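Local coordinates for protein DNA polymerase II large subunit (Pyrococcus horikoshii, PDB 7OEC) that is an intein that probably excises itself from the DNA polymerase II large-subunit precursor by protein splicing, joining the flanking protein segments, at residues 5-11 with 22-27; 49-53 with 64-68; 75-81 with 140-145; 95-99 with 165-169; 98-102 with 118-122. The protein carries 2 engineered substitutions. All coordinates share one frame; numbering follows the deposited sequence.

Contact 1 (5-11 with 22-27); sequences FPGDTRI and VTLKEL
Thr9 O is met by two groups of the 22-27 segment: Leu24 N donates to it at 2.8 Å, nearly along the C=O axis, and Thr23 CA brings its hydrogen to the same oxygen at 3.1 Å. This is where the hairpin of strands 10-15 and 18-23, part of the intein splicing fold, runs into helix 24-29. Ile11 and Val22 are an antiparallel hydrogen-bonded pair, with Ile11 N to Val22 O at 2.8 Å and a return bond from Val22 N. Beyond them the carbonyls of 5-11 turn to amides of the first helical turn. Gly7 O takes Lys25 N at 3.1 Å on a lone pair, the N-H pointing almost straight at it (169°). Thr23 is the N-cap: with OG1 between its backbone N and carbonyl carbon (chi1 63°), it accepts from Glu26 N, while Glu26 OE1 accepts from Thr23 N, completing a capping box. Pro6 O, bound by both Thr9 N and Thr9 OG1, holds the type I turn. Under this polar layer the Leu24 side chain, also covered by Phe149, reaches Phe5, its CD1 lying 3.4 Å from Phe5 CB and 3.6 Å from Phe5 CD2.

Contact 2 (49-53 with 64-68); sequences DIKVY and LTDIE
Val52 and Ile67 meet at the apolar centre, Val52 CB lying 3.7 Å from Ile67 CG1. Beyond that carbon, Ile67 CD1 reaches Ile50 CG1 at 3.9 Å, and Leu27 of helix 24-29 and Phe31 close over the two isoleucines. Beside Val52 runs Thr65, pointing the same way; each puts one methyl between its own backbone N and carbonyl carbon (Val52 chi1 67°), which brings Val52 CG1 and Thr65 CG2 to 3.5 Å. The threonine hydroxyl leaves this apolar patch to bond Lys154 O. Val52 and Thr65 are also the antiparallel hydrogen-bonded pair of the hairpin formed by strands 50-56 and 61-74, exchanging two N-H...O bonds, both nearly in line with the carbonyls. The next pair, Tyr53 and Leu64, is non-hydrogen-bonded and lies on the other face of the sheet. There Leu64 CD2 sits over the middle of the tyrosine ring, 3.3 Å from its centroid and only 5° off the normal, a close CH-pi contact. After Thr65 the direct ladder stops, and a water takes its place, donating to Ile50 O at 2.7 Å and accepting from Ile67 N at 2.9 Å. At the polar edge Lys51 runs alongside Asp66. The lysine chain is extended until its last bond, where a bend (chi4 -41°) swings NZ to Asp66 OD1 at 3.0 Å, a salt bridge on the syn side, tilted out of the carboxylate plane.

Contact 3 (75-81 with 140-145); sequences ATDHLIR and FIEPPE
Two backbone bonds tie Leu79 to Ile141, an antiparallel hydrogen-bonded pair: Leu79 N gives to Ile141 O at 2.9 Å, and Ile141 N returns a bond to Leu79 O at 2.8 Å. They join neighbouring strands 79-84 and 130-141 of the four-stranded antiparallel sheet in this intein fold, with Ile80 and Phe140 as the following non-hydrogen-bonded pair. The apolar contacts spread along both segments. Ile141 CD1 rests on the aliphatic part of Arg81, 3.5 Å from its CB; the extended arginine chain (chi1 179°) carries the guanidinium past the isoleucine to salt bridges with Glu83 and Glu91. Beyond the end of strand 130-141, Pro144 CD touches Leu79 CD1 at 3.8 Å, the two side chains crossing at about a right angle. Pro143 CB also approaches the backbone oxygen Asp77 O at 3.5 Å, a contact of carbon with a polar atom. A third kind of contact involves the His78 ring. Pro143 CD stands over one of its faces, displaced toward the rim, while the Glu142 carboxylate runs alongside with its plane turned 45° from the ring; His78 NE2 and Glu142 OE2 are 3.6 Å apart. Replacing His78 with an alanine would probably uncover Pro143 CD and leave the Glu142 carboxylate without its ring neighbour, freer to turn. The chemistry implies that the backbone fixes the register and prolines and aliphatic carbons fill the sides, while the nearby Glu142 carboxylate may modestly favour a protonated His78.

Contact 4 (95-99 with 165-169); sequences DHPVL and IVTHQ
His96 turns the edge of its ring to the C-terminal end: His168 O lies in the ring plane, 3.1 Å from His96 CE1, and His96 NE2 gives a weak, bent bond to Gln169 OXT at 3.2 Å. Pro97 CB stands over a face of the His168 ring, a CH-pi contact, and Pro97 CG comes within 3.5 Å of His168 ND1. Each ring is fixed by a bond within its own segment. His96 ND1 donates to Pro97 O at 2.7 Å, and His168, with CG anti to the backbone N (chi1 -162°), directs ND1 to Gln169 O, also at 2.7 Å and nearly straight (172°). In inteins a block B histidine usually serves the N-terminal splice junction and the penultimate histidine the C-terminal one; His96 beside His168 and Gln169 is consistent with the splicing centre. Between Leu99 and Val166, water takes the place of direct backbone bonds: one molecule donates to Leu99 O and Val166 O and accepts from Thr167 OG1 at 2.8 Å, and a second bridges the same two carbonyls. In the next shell, Ala153 N and Asn152 OD1 bond the Gln169 side-chain amide, and the Phe5 ring packs obliquely on His96.

Contact 5 (98-102 with 118-122); sequences VLVYE and NIIII
Tyr101 leads its side chain out past Ile121. Its CB has Ile121 CG1 and CD1 both 3.8 Å away, with Ile119 CG2 a little farther off; its CG again meets Ile121 CD1, and of the ring atoms beyond, CD2 lies 4.1 Å from Ile121 CG1. From there the ring heads away from 118-122 and stacks edge-to-face with Phe106. Two torsions bring the partners together: Tyr101 sends CG opposite its amide nitrogen (chi1 -162°), and Ile121 is folded at chi2 (-57°), which swings CD1 over the tyrosine CB-CG bond. A serine in place of Ile121 lacks the carbons that lie against Tyr101 CB and CG, which would probably open a gap there and leave the ring freer to rock. A single direct backbone bond holds the strands, Tyr101 N to Ile119 O at 2.8 Å, with Val100 CA also close to that oxygen at 3.2 Å. Two residues along each strand, a water donates to Leu99 O and accepts from Ile121 N at 3.0 Å. Ile120 starts away from 98-102, but its folded chain brings CD1 back to Leu99 O at 3.5 Å and near Val100 CG1. At the far end Val100 CG1 touches Asn118 CB, and the Glu102 carboxylate stands almost perpendicular to the Asn118 amide, whose ND2 side is nearer Glu102 OE1; Asn118 OD1 accepts from Arg115 N and Lys109 NZ. The short segments 98-102 and 119-122 run 103° apart, their axes 4.7 Å apart at the closest, joining the hairpin 97-102/105-110 to the edge strand 119-123 of the four-stranded sheet in the all-beta Hint (intein splicing) fold.

Contact 4 lies near the middle of the chain, the others round it. Contact 1 reaches it through the Phe5 ring, whose CZ is 3.5 Å from His96 NE2 and whose CE2 is 3.6 Å from Gln169 OXT, lining the presumed splicing centre. Contact 5 shares Val98, Leu99 and a water with contact 4, and a probable hydrogen bond from Val166 N to Ile121 O, 2.9 Å, joins them. Contact 2 continues the sheet of contact 1, Leu27 CD1 resting 3.5 Å from Ile50 CD1. Contact 3, its centre about 27 Å from that of contact 2, reaches the same sheet as strand 119-123 of contact 5. A zinc ion lies about 7 Å from the Gln169 side chain.

Contact 1 (5-11 with 22-27)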
# COMPACT_ATOMS: atom_id res chain seq x y z
N PHE A 5 -3.93 -1.15 6.00
CA PHE A 5 -4.56 -1.89 4.93
C PHE A 5 -5.09 -3.22 5.47
O PHE A 5 -4.58 -3.76 6.46
CB PHE A 5 -3.50 -2.27 3.89
CG PHE A 5 -2.77 -1.15 3.24
CD1 PHE A 5 -3.32 -0.49 2.18
CD2 PHE A 5 -1.51 -0.82 3.62
CE1 PHE A 5 -2.63 0.50 1.52
CE2 PHE A 5 -0.82 0.13 2.95
CZ PHE A 5 -1.38 0.79 1.89
N PRO A 6 -6.06 -3.81 4.78
CA PRO A 6 -6.44 -5.18 5.10
C PRO A 6 -5.29 -6.14 4.81
O PRO A 6 -4.48 -5.93 3.91
CB PRO A 6 -7.63 -5.44 4.17
CG PRO A 6 -7.62 -4.39 3.20
CD PRO A 6 -6.82 -3.24 3.66
N GLY A 7 -5.24 -7.22 5.60
CA GLY A 7 -4.16 -8.18 5.47
C GLY A 7 -4.09 -8.87 4.13
O GLY A 7 -3.01 -9.36 3.78
N ASP A 8 -5.19 -8.95 3.38
CA ASP A 8 -5.15 -9.59 2.08
C ASP A 8 -4.63 -8.68 0.97
O ASP A 8 -4.51 -9.12 -0.17
CB ASP A 8 -6.50 -10.21 1.71
CG ASP A 8 -7.61 -9.19 1.51
OD1 ASP A 8 -7.36 -7.98 1.62
OD2 ASP A 8 -8.78 -9.62 1.22
N THR A 9 -4.26 -7.45 1.29
CA THR A 9 -3.64 -6.57 0.32
C THR A 9 -2.30 -7.16 -0.09
O THR A 9 -1.52 -7.59 0.75
CB THR A 9 -3.39 -5.22 0.98
OG1 THR A 9 -4.60 -4.63 1.45
CG2 THR A 9 -2.74 -4.23 0.04
N ARG A 10 -2.03 -7.14 -1.39
CA ARG A 10 -0.77 -7.65 -1.89
C ARG A 10 0.21 -6.50 -2.04
O ARG A 10 -0.19 -5.37 -2.38
CB ARG A 10 -0.94 -8.37 -3.23
CG ARG A 10 -1.55 -9.76 -3.10
CD ARG A 10 -3.04 -9.71 -2.90
NE ARG A 10 -3.76 -9.11 -4.03
CZ ARG A 10 -4.92 -8.43 -3.91
NH1 ARG A 10 -5.50 -8.25 -2.70
NH2 ARG A 10 -5.47 -7.91 -5.02
N ILE A 11 1.47 -6.78 -1.78
CA ILE A 11 2.52 -5.78 -1.92
C ILE A 11 3.72 -6.33 -2.69
O ILE A 11 4.10 -7.50 -2.53
CB ILE A 11 2.93 -5.25 -0.54
CG1 ILE A 11 3.87 -4.07 -0.68
CG2 ILE A 11 3.44 -6.35 0.28
CD1 ILE A 11 4.00 -3.27 0.60
N VAL A 22 3.51 -10.44 -2.06
CA VAL A 22 3.07 -11.17 -0.88
C VAL A 22 1.92 -10.39 -0.27
O VAL A 22 1.81 -9.19 -0.45
CB VAL A 22 4.18 -11.37 0.17
CG1 VAL A 22 5.32 -12.18 -0.41
CG2 VAL A 22 4.70 -10.06 0.63
N THR A 23 1.05 -11.08 0.48
CA THR A 23 0.04 -10.28 1.17
C THR A 23 0.68 -9.60 2.37
O THR A 23 1.75 -9.98 2.84
CB THR A 23 -1.11 -11.14 1.68
OG1 THR A 23 -0.60 -12.05 2.65
CG2 THR A 23 -1.83 -11.88 0.55
N LEU A 24 0.01 -8.57 2.88
CA LEU A 24 0.54 -7.89 4.06
C LEU A 24 0.56 -8.83 5.26
O LEU A 24 1.47 -8.75 6.09
CB LEU A 24 -0.29 -6.66 4.36
CG LEU A 24 0.06 -5.42 3.58
CD1 LEU A 24 -0.87 -4.36 3.91
CD2 LEU A 24 1.40 -4.99 3.98
N LYS A 25 -0.44 -9.69 5.39
CA LYS A 25 -0.38 -10.69 6.45
C LYS A 25 0.84 -11.61 6.31
O LYS A 25 1.55 -11.90 7.30
CB LYS A 25 -1.70 -11.46 6.50
CG LYS A 25 -1.74 -12.45 7.67
CD LYS A 25 -3.11 -13.09 7.79
CE LYS A 25 -2.99 -14.43 8.51
NZ LYS A 25 -4.19 -15.36 8.25
N GLU A 26 1.13 -12.08 5.08
CA GLU A 26 2.32 -12.90 4.84
C GLU A 26 3.59 -12.10 5.12
O GLU A 26 4.56 -12.62 5.70
CB GLU A 26 2.37 -13.40 3.39
CG GLU A 26 1.32 -14.40 3.06
CD GLU A 26 1.33 -14.78 1.56
OE1 GLU A 26 1.57 -13.92 0.63
OE2 GLU A 26 1.08 -15.97 1.32
N LEU A 27 3.59 -10.83 4.72
CA LEU A 27 4.74 -9.98 5.00
C LEU A 27 5.00 -9.89 6.50
O LEU A 27 6.14 -10.02 6.95
CB LEU A 27 4.54 -8.59 4.38
CG LEU A 27 5.68 -7.59 4.55
CD1 LEU A 27 6.88 -8.12 3.79
CD2 LEU A 27 5.29 -6.23 4.08

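Contact 2 (49-53 with 64-68)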
# COMPACT_ATOMS: atom_id res chain seq x y z
N ASP A 49 15.91 -12.07 3.26
CA ASP A 49 16.49 -10.82 2.77
C ASP A 49 15.45 -10.14 1.89
O ASP A 49 15.11 -10.65 0.82
CB ASP A 49 17.78 -11.06 2.00
CG ASP A 49 18.99 -11.47 2.94
OD1 ASP A 49 19.08 -10.97 4.09
OD2 ASP A 49 19.85 -12.29 2.51
N ILE A 50 14.87 -9.04 2.36
CA ILE A 50 13.67 -8.49 1.75
C ILE A 50 13.82 -6.99 1.61
O ILE A 50 14.42 -6.32 2.46
CB ILE A 50 12.39 -8.90 2.54
CG1 ILE A 50 11.13 -8.44 1.75
CG2 ILE A 50 12.43 -8.41 4.03
CD1 ILE A 50 9.85 -9.04 2.18
N LYS A 51 13.35 -6.48 0.47
CA LYS A 51 13.22 -5.06 0.23
C LYS A 51 11.83 -4.82 -0.35
O LYS A 51 11.19 -5.73 -0.90
CB LYS A 51 14.32 -4.58 -0.71
CG LYS A 51 15.72 -4.53 -0.10
CD LYS A 51 16.68 -4.08 -1.14
CE LYS A 51 18.11 -4.16 -0.67
NZ LYS A 51 18.27 -3.71 0.74
N VAL A 52 11.33 -3.61 -0.21
CA VAL A 52 10.03 -3.26 -0.74
C VAL A 52 10.23 -2.36 -1.95
O VAL A 52 11.16 -1.54 -1.99
CB VAL A 52 9.15 -2.63 0.35
CG1 VAL A 52 9.66 -1.28 0.83
CG2 VAL A 52 7.74 -2.49 -0.15
N TYR A 53 9.41 -2.56 -2.98
CA TYR A 53 9.44 -1.63 -4.09
C TYR A 53 8.61 -0.38 -3.78
O TYR A 53 7.48 -0.44 -3.31
CB TYR A 53 8.88 -2.30 -5.32
CG TYR A 53 9.81 -3.29 -6.01
CD1 TYR A 53 10.66 -2.87 -7.01
CD2 TYR A 53 9.80 -4.62 -5.70
CE1 TYR A 53 11.46 -3.73 -7.66
CE2 TYR A 53 10.61 -5.52 -6.35
CZ TYR A 53 11.44 -5.06 -7.33
OH TYR A 53 12.29 -5.88 -8.05
N LEU A 64 13.99 0.40 -4.96
CA LEU A 64 13.90 -0.54 -3.85
C LEU A 64 14.33 0.15 -2.54
O LEU A 64 15.22 1.00 -2.54
CB LEU A 64 14.81 -1.73 -4.13
CG LEU A 64 14.31 -2.73 -5.16
CD1 LEU A 64 15.39 -3.69 -5.45
CD2 LEU A 64 13.11 -3.48 -4.61
N THR A 65 13.70 -0.23 -1.43
CA THR A 65 14.06 0.35 -0.15
C THR A 65 13.86 -0.68 0.97
O THR A 65 13.16 -1.67 0.82
CB THR A 65 13.29 1.65 0.11
OG1 THR A 65 13.93 2.34 1.20
CG2 THR A 65 11.88 1.40 0.45
N ASP A 66 14.45 -0.39 2.12
CA ASP A 66 14.35 -1.29 3.26
C ASP A 66 12.99 -1.17 3.95
O ASP A 66 12.35 -0.12 3.94
CB ASP A 66 15.47 -0.98 4.25
CG ASP A 66 16.82 -1.51 3.78
OD1 ASP A 66 16.82 -2.55 3.06
OD2 ASP A 66 17.87 -0.93 4.12
N ILE A 67 12.55 -2.26 4.54
CA ILE A 67 11.38 -2.28 5.39
C ILE A 67 11.87 -2.15 6.83
O ILE A 67 12.62 -3.01 7.32
CB ILE A 67 10.60 -3.59 5.19
CG1 ILE A 67 10.11 -3.76 3.74
CG2 ILE A 67 9.46 -3.60 6.20
CD1 ILE A 67 9.76 -5.16 3.39
N GLU A 68 11.49 -1.06 7.51
CA GLU A 68 11.93 -0.81 8.87
C GLU A 68 11.13 -1.62 9.89
O GLU A 68 11.70 -2.10 10.88
CB GLU A 68 11.83 0.69 9.16
CG GLU A 68 12.52 1.15 10.40
CD GLU A 68 13.06 2.56 10.26
OE1 GLU A 68 12.78 3.18 9.20
OE2 GLU A 68 13.78 3.03 11.18
O HOH W 1 14.35 -4.47 4.40

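Contact 3 (75-81 with 140-145)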
# COMPACT_ATOMS: atom_id res chain seq x y z
N ALA A 75 -8.46 -3.73 14.26
CA ALA A 75 -9.28 -2.98 13.33
C ALA A 75 -10.27 -2.12 14.12
O ALA A 75 -10.91 -2.59 15.06
CB ALA A 75 -10.01 -3.98 12.43
N THR A 76 -10.36 -0.85 13.77
CA THR A 76 -11.35 0.03 14.36
C THR A 76 -12.21 0.64 13.27
O THR A 76 -13.44 0.49 13.27
CB THR A 76 -10.58 1.09 15.19
OG1 THR A 76 -9.74 1.86 14.33
CG2 THR A 76 -9.65 0.40 16.24
N ASP A 77 -11.61 1.21 12.28
CA ASP A 77 -12.44 2.04 11.44
C ASP A 77 -12.90 1.27 10.21
O ASP A 77 -12.54 0.12 9.97
CB ASP A 77 -11.82 3.43 11.21
CG ASP A 77 -10.50 3.37 10.48
OD1 ASP A 77 -10.56 2.89 9.32
OD2 ASP A 77 -9.44 3.82 11.03
N HIS A 78 -13.84 1.88 9.52
CA HIS A 78 -14.28 1.33 8.27
C HIS A 78 -13.13 1.36 7.29
O HIS A 78 -12.13 2.07 7.45
CB HIS A 78 -15.38 2.20 7.68
CG HIS A 78 -16.69 2.06 8.36
ND1 HIS A 78 -16.84 2.07 9.73
CD2 HIS A 78 -17.93 1.87 7.85
CE1 HIS A 78 -18.11 1.88 10.04
NE2 HIS A 78 -18.80 1.81 8.92
N LEU A 79 -13.27 0.57 6.29
CA LEU A 79 -12.36 0.70 5.18
C LEU A 79 -13.08 1.41 4.05
O LEU A 79 -14.31 1.49 4.01
CB LEU A 79 -11.93 -0.68 4.72
CG LEU A 79 -11.24 -1.61 5.71
CD1 LEU A 79 -11.06 -3.01 5.06
CD2 LEU A 79 -9.94 -1.10 6.10
N ILE A 80 -12.28 1.91 3.13
CA ILE A 80 -12.75 2.42 1.86
C ILE A 80 -12.15 1.55 0.76
O ILE A 80 -10.95 1.27 0.77
CB ILE A 80 -12.38 3.90 1.69
CG1 ILE A 80 -13.04 4.72 2.82
CG2 ILE A 80 -12.82 4.42 0.33
CD1 ILE A 80 -12.70 6.13 2.74
N ARG A 81 -12.99 1.12 -0.17
CA ARG A 81 -12.56 0.37 -1.33
C ARG A 81 -12.69 1.23 -2.56
O ARG A 81 -13.74 1.85 -2.81
CB ARG A 81 -13.42 -0.89 -1.48
CG ARG A 81 -13.06 -1.75 -2.68
CD ARG A 81 -13.99 -2.93 -2.71
NE ARG A 81 -13.91 -3.68 -3.95
CZ ARG A 81 -12.99 -4.59 -4.22
NH1 ARG A 81 -12.03 -4.88 -3.34
NH2 ARG A 81 -13.09 -5.23 -5.39
N PHE A 140 -17.74 2.25 1.05
CA PHE A 140 -17.39 2.20 2.46
C PHE A 140 -17.71 0.79 2.92
O PHE A 140 -18.78 0.25 2.62
CB PHE A 140 -18.22 3.17 3.29
CG PHE A 140 -17.67 4.54 3.34
CD1 PHE A 140 -18.22 5.54 2.55
CD2 PHE A 140 -16.64 4.86 4.18
CE1 PHE A 140 -17.71 6.83 2.59
CE2 PHE A 140 -16.15 6.15 4.23
CZ PHE A 140 -16.69 7.12 3.42
N ILE A 141 -16.76 0.17 3.63
CA ILE A 141 -16.86 -1.24 4.00
C ILE A 141 -16.72 -1.37 5.50
O ILE A 141 -15.80 -0.80 6.09
CB ILE A 141 -15.79 -2.06 3.24
CG1 ILE A 141 -16.16 -1.96 1.75
CG2 ILE A 141 -15.69 -3.49 3.78
CD1 ILE A 141 -15.22 -2.65 0.94
N GLU A 142 -17.64 -2.10 6.13
CA GLU A 142 -17.55 -2.32 7.57
C GLU A 142 -16.31 -3.16 7.83
O GLU A 142 -15.99 -4.01 6.99
CB GLU A 142 -18.79 -3.09 8.03
CG GLU A 142 -20.05 -2.24 8.16
CD GLU A 142 -20.14 -1.50 9.48
OE1 GLU A 142 -19.23 -1.64 10.33
OE2 GLU A 142 -21.14 -0.77 9.67
N PRO A 143 -15.55 -2.91 8.90
CA PRO A 143 -14.32 -3.66 9.07
C PRO A 143 -14.62 -5.15 9.09
O PRO A 143 -15.47 -5.60 9.87
CB PRO A 143 -13.76 -3.18 10.42
CG PRO A 143 -15.02 -2.59 11.14
CD PRO A 143 -15.77 -1.96 10.01
N PRO A 144 -13.97 -5.94 8.24
CA PRO A 144 -14.32 -7.37 8.07
C PRO A 144 -13.42 -8.41 8.73
O PRO A 144 -13.68 -9.63 8.59
CB PRO A 144 -14.19 -7.49 6.55
CG PRO A 144 -13.04 -6.60 6.24
CD PRO A 144 -13.21 -5.41 7.09
N GLU A 145 -12.36 -7.97 9.41
CA GLU A 145 -11.40 -8.82 10.08
C GLU A 145 -11.01 -8.09 11.34
O GLU A 145 -11.16 -6.86 11.41
CB GLU A 145 -10.13 -8.96 9.24
CG GLU A 145 -10.37 -9.58 7.89
CD GLU A 145 -10.66 -11.03 8.00
OE1 GLU A 145 -11.05 -11.58 6.93
OE2 GLU A 145 -10.50 -11.60 9.13

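Contact 4 (95-99 with 165-169)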
# COMPACT_ATOMS: atom_id res chain seq x y z
N ASP A 95 -8.87 7.10 6.88
CA ASP A 95 -8.00 8.29 6.87
C ASP A 95 -6.64 8.02 6.25
O ASP A 95 -5.75 8.87 6.35
CB ASP A 95 -7.79 8.83 8.29
CG ASP A 95 -9.06 9.40 8.89
OD1 ASP A 95 -9.90 9.90 8.12
OD2 ASP A 95 -9.26 9.32 10.11
N HIS A 96 -6.46 6.87 5.64
CA HIS A 96 -5.17 6.49 5.11
C HIS A 96 -4.81 7.44 3.98
O HIS A 96 -5.64 7.70 3.11
CB HIS A 96 -5.28 5.09 4.50
CG HIS A 96 -3.97 4.40 4.28
ND1 HIS A 96 -3.09 4.73 3.27
CD2 HIS A 96 -3.39 3.39 4.97
CE1 HIS A 96 -2.03 3.94 3.34
NE2 HIS A 96 -2.19 3.12 4.36
N PRO A 97 -3.57 7.90 3.90
CA PRO A 97 -3.17 8.67 2.72
C PRO A 97 -3.24 7.84 1.45
O PRO A 97 -2.82 6.68 1.41
CB PRO A 97 -1.73 9.08 3.02
CG PRO A 97 -1.34 8.26 4.16
CD PRO A 97 -2.50 7.80 4.90
N VAL A 98 -3.73 8.47 0.38
CA VAL A 98 -3.84 7.88 -0.94
C VAL A 98 -3.24 8.89 -1.90
O VAL A 98 -3.50 10.10 -1.79
CB VAL A 98 -5.33 7.61 -1.27
CG1 VAL A 98 -5.51 7.13 -2.74
CG2 VAL A 98 -5.89 6.53 -0.34
N LEU A 99 -2.48 8.40 -2.87
CA LEU A 99 -1.88 9.26 -3.89
C LEU A 99 -2.72 9.25 -5.15
O LEU A 99 -3.01 8.19 -5.71
CB LEU A 99 -0.49 8.77 -4.25
CG LEU A 99 0.46 8.76 -3.07
CD1 LEU A 99 1.80 8.31 -3.52
CD2 LEU A 99 0.58 10.13 -2.41
N ILE A 165 -0.58 -0.95 -8.15
CA ILE A 165 -1.11 0.36 -7.82
C ILE A 165 -0.13 1.12 -6.94
O ILE A 165 0.26 0.64 -5.88
CB ILE A 165 -2.47 0.21 -7.10
CG1 ILE A 165 -3.51 -0.34 -8.07
CG2 ILE A 165 -2.89 1.54 -6.53
CD1 ILE A 165 -4.66 -1.04 -7.36
N VAL A 166 0.23 2.34 -7.35
CA VAL A 166 1.13 3.16 -6.53
C VAL A 166 0.30 3.84 -5.45
O VAL A 166 -0.69 4.52 -5.75
CB VAL A 166 1.84 4.21 -7.39
CG1 VAL A 166 2.71 5.15 -6.51
CG2 VAL A 166 2.70 3.54 -8.42
N THR A 167 0.72 3.70 -4.19
CA THR A 167 0.02 4.41 -3.13
C THR A 167 0.99 4.73 -2.00
O THR A 167 2.18 4.42 -2.06
CB THR A 167 -1.25 3.67 -2.67
OG1 THR A 167 -2.09 4.57 -1.91
CG2 THR A 167 -0.90 2.55 -1.84
N HIS A 168 0.48 5.42 -1.00
CA HIS A 168 1.26 5.76 0.16
C HIS A 168 1.27 4.58 1.11
O HIS A 168 0.27 3.87 1.23
CB HIS A 168 0.64 6.98 0.85
CG HIS A 168 1.58 7.67 1.80
ND1 HIS A 168 1.83 7.21 3.07
CD2 HIS A 168 2.35 8.78 1.65
CE1 HIS A 168 2.70 8.00 3.67
NE2 HIS A 168 3.01 8.98 2.84
N GLN A 169 2.40 4.37 1.80
CA GLN A 169 2.42 3.34 2.83
C GLN A 169 1.36 3.73 3.89
O GLN A 169 0.91 4.91 4.09
CB GLN A 169 3.79 3.17 3.46
CG GLN A 169 4.04 4.25 4.50
CD GLN A 169 5.39 4.15 5.12
OE1 GLN A 169 6.33 3.65 4.52
NE2 GLN A 169 5.50 4.65 6.31
OXT GLN A 169 0.94 2.80 4.58
O HOH W 2 -1.39 6.62 -7.57
O HOH W 3 -2.84 5.76 -4.38

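Contact 5 (98-102 with 118-122)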
# COMPACT_ATOMS: atom_id res chain seq x y z
N VAL A 98 -3.73 8.47 0.38
CA VAL A 98 -3.84 7.88 -0.94
C VAL A 98 -3.24 8.89 -1.90
O VAL A 98 -3.50 10.10 -1.79
CB VAL A 98 -5.33 7.61 -1.27
CG1 VAL A 98 -5.51 7.13 -2.74
CG2 VAL A 98 -5.89 6.53 -0.34
N LEU A 99 -2.48 8.40 -2.87
CA LEU A 99 -1.88 9.26 -3.89
C LEU A 99 -2.72 9.25 -5.15
O LEU A 99 -3.01 8.19 -5.71
CB LEU A 99 -0.49 8.77 -4.25
CG LEU A 99 0.46 8.76 -3.07
CD1 LEU A 99 1.80 8.31 -3.52
CD2 LEU A 99 0.58 10.13 -2.41
N VAL A 100 -3.13 10.43 -5.58
CA VAL A 100 -3.84 10.61 -6.84
C VAL A 100 -3.01 11.53 -7.72
O VAL A 100 -2.24 12.34 -7.23
CB VAL A 100 -5.27 11.16 -6.63
CG1 VAL A 100 -6.13 10.20 -5.84
CG2 VAL A 100 -5.26 12.42 -5.93
N TYR A 101 -3.14 11.39 -9.01
CA TYR A 101 -2.26 12.11 -9.92
C TYR A 101 -3.03 13.22 -10.59
O TYR A 101 -4.02 12.98 -11.28
CB TYR A 101 -1.72 11.18 -10.97
CG TYR A 101 -0.50 11.72 -11.65
CD1 TYR A 101 -0.58 12.21 -12.95
CD2 TYR A 101 0.74 11.74 -11.01
CE1 TYR A 101 0.56 12.69 -13.62
CE2 TYR A 101 1.87 12.24 -11.66
CZ TYR A 101 1.77 12.70 -12.96
OH TYR A 101 2.91 13.17 -13.58
N GLU A 102 -2.61 14.45 -10.36
CA GLU A 102 -3.38 15.60 -10.79
C GLU A 102 -2.40 16.62 -11.34
O GLU A 102 -1.45 16.99 -10.65
CB GLU A 102 -4.20 16.20 -9.63
CG GLU A 102 -5.24 15.24 -9.08
CD GLU A 102 -6.25 15.85 -8.10
OE1 GLU A 102 -7.40 15.27 -8.04
OE2 GLU A 102 -5.91 16.86 -7.42
N ASN A 118 -10.91 10.69 -9.94
CA ASN A 118 -9.51 10.96 -9.63
C ASN A 118 -8.65 9.89 -10.30
O ASN A 118 -9.08 8.75 -10.50
CB ASN A 118 -9.23 10.93 -8.11
CG ASN A 118 -9.79 12.12 -7.34
OD1 ASN A 118 -9.71 12.12 -6.11
ND2 ASN A 118 -10.36 13.11 -8.03
N ILE A 119 -7.40 10.24 -10.62
CA ILE A 119 -6.49 9.33 -11.32
C ILE A 119 -5.54 8.65 -10.33
O ILE A 119 -4.88 9.31 -9.53
CB ILE A 119 -5.68 10.09 -12.39
CG1 ILE A 119 -6.63 10.70 -13.42
CG2 ILE A 119 -4.60 9.19 -13.03
CD1 ILE A 119 -7.42 9.72 -14.24
N ILE A 120 -5.41 7.33 -10.47
CA ILE A 120 -4.44 6.50 -9.76
C ILE A 120 -3.40 6.04 -10.77
O ILE A 120 -3.72 5.80 -11.95
CB ILE A 120 -5.16 5.29 -9.14
CG1 ILE A 120 -6.23 5.71 -8.16
CG2 ILE A 120 -4.20 4.30 -8.54
CD1 ILE A 120 -5.71 6.33 -6.92
N ILE A 121 -2.14 5.92 -10.34
CA ILE A 121 -1.06 5.46 -11.20
C ILE A 121 -0.84 3.98 -10.94
O ILE A 121 -0.70 3.55 -9.79
CB ILE A 121 0.23 6.28 -10.95
CG1 ILE A 121 -0.02 7.76 -11.26
CG2 ILE A 121 1.41 5.70 -11.69
CD1 ILE A 121 -0.52 8.02 -12.65
N ILE A 122 -0.74 3.21 -12.01
CA ILE A 122 -0.28 1.84 -11.94
C ILE A 122 1.02 1.71 -12.73
O ILE A 122 1.29 2.49 -13.65
CB ILE A 122 -1.39 0.91 -12.47
CG1 ILE A 122 -1.68 1.25 -13.90
CG2 ILE A 122 -2.72 1.00 -11.56
CD1 ILE A 122 -2.58 0.22 -14.54
O HOH W 2 -1.39 6.62 -7.57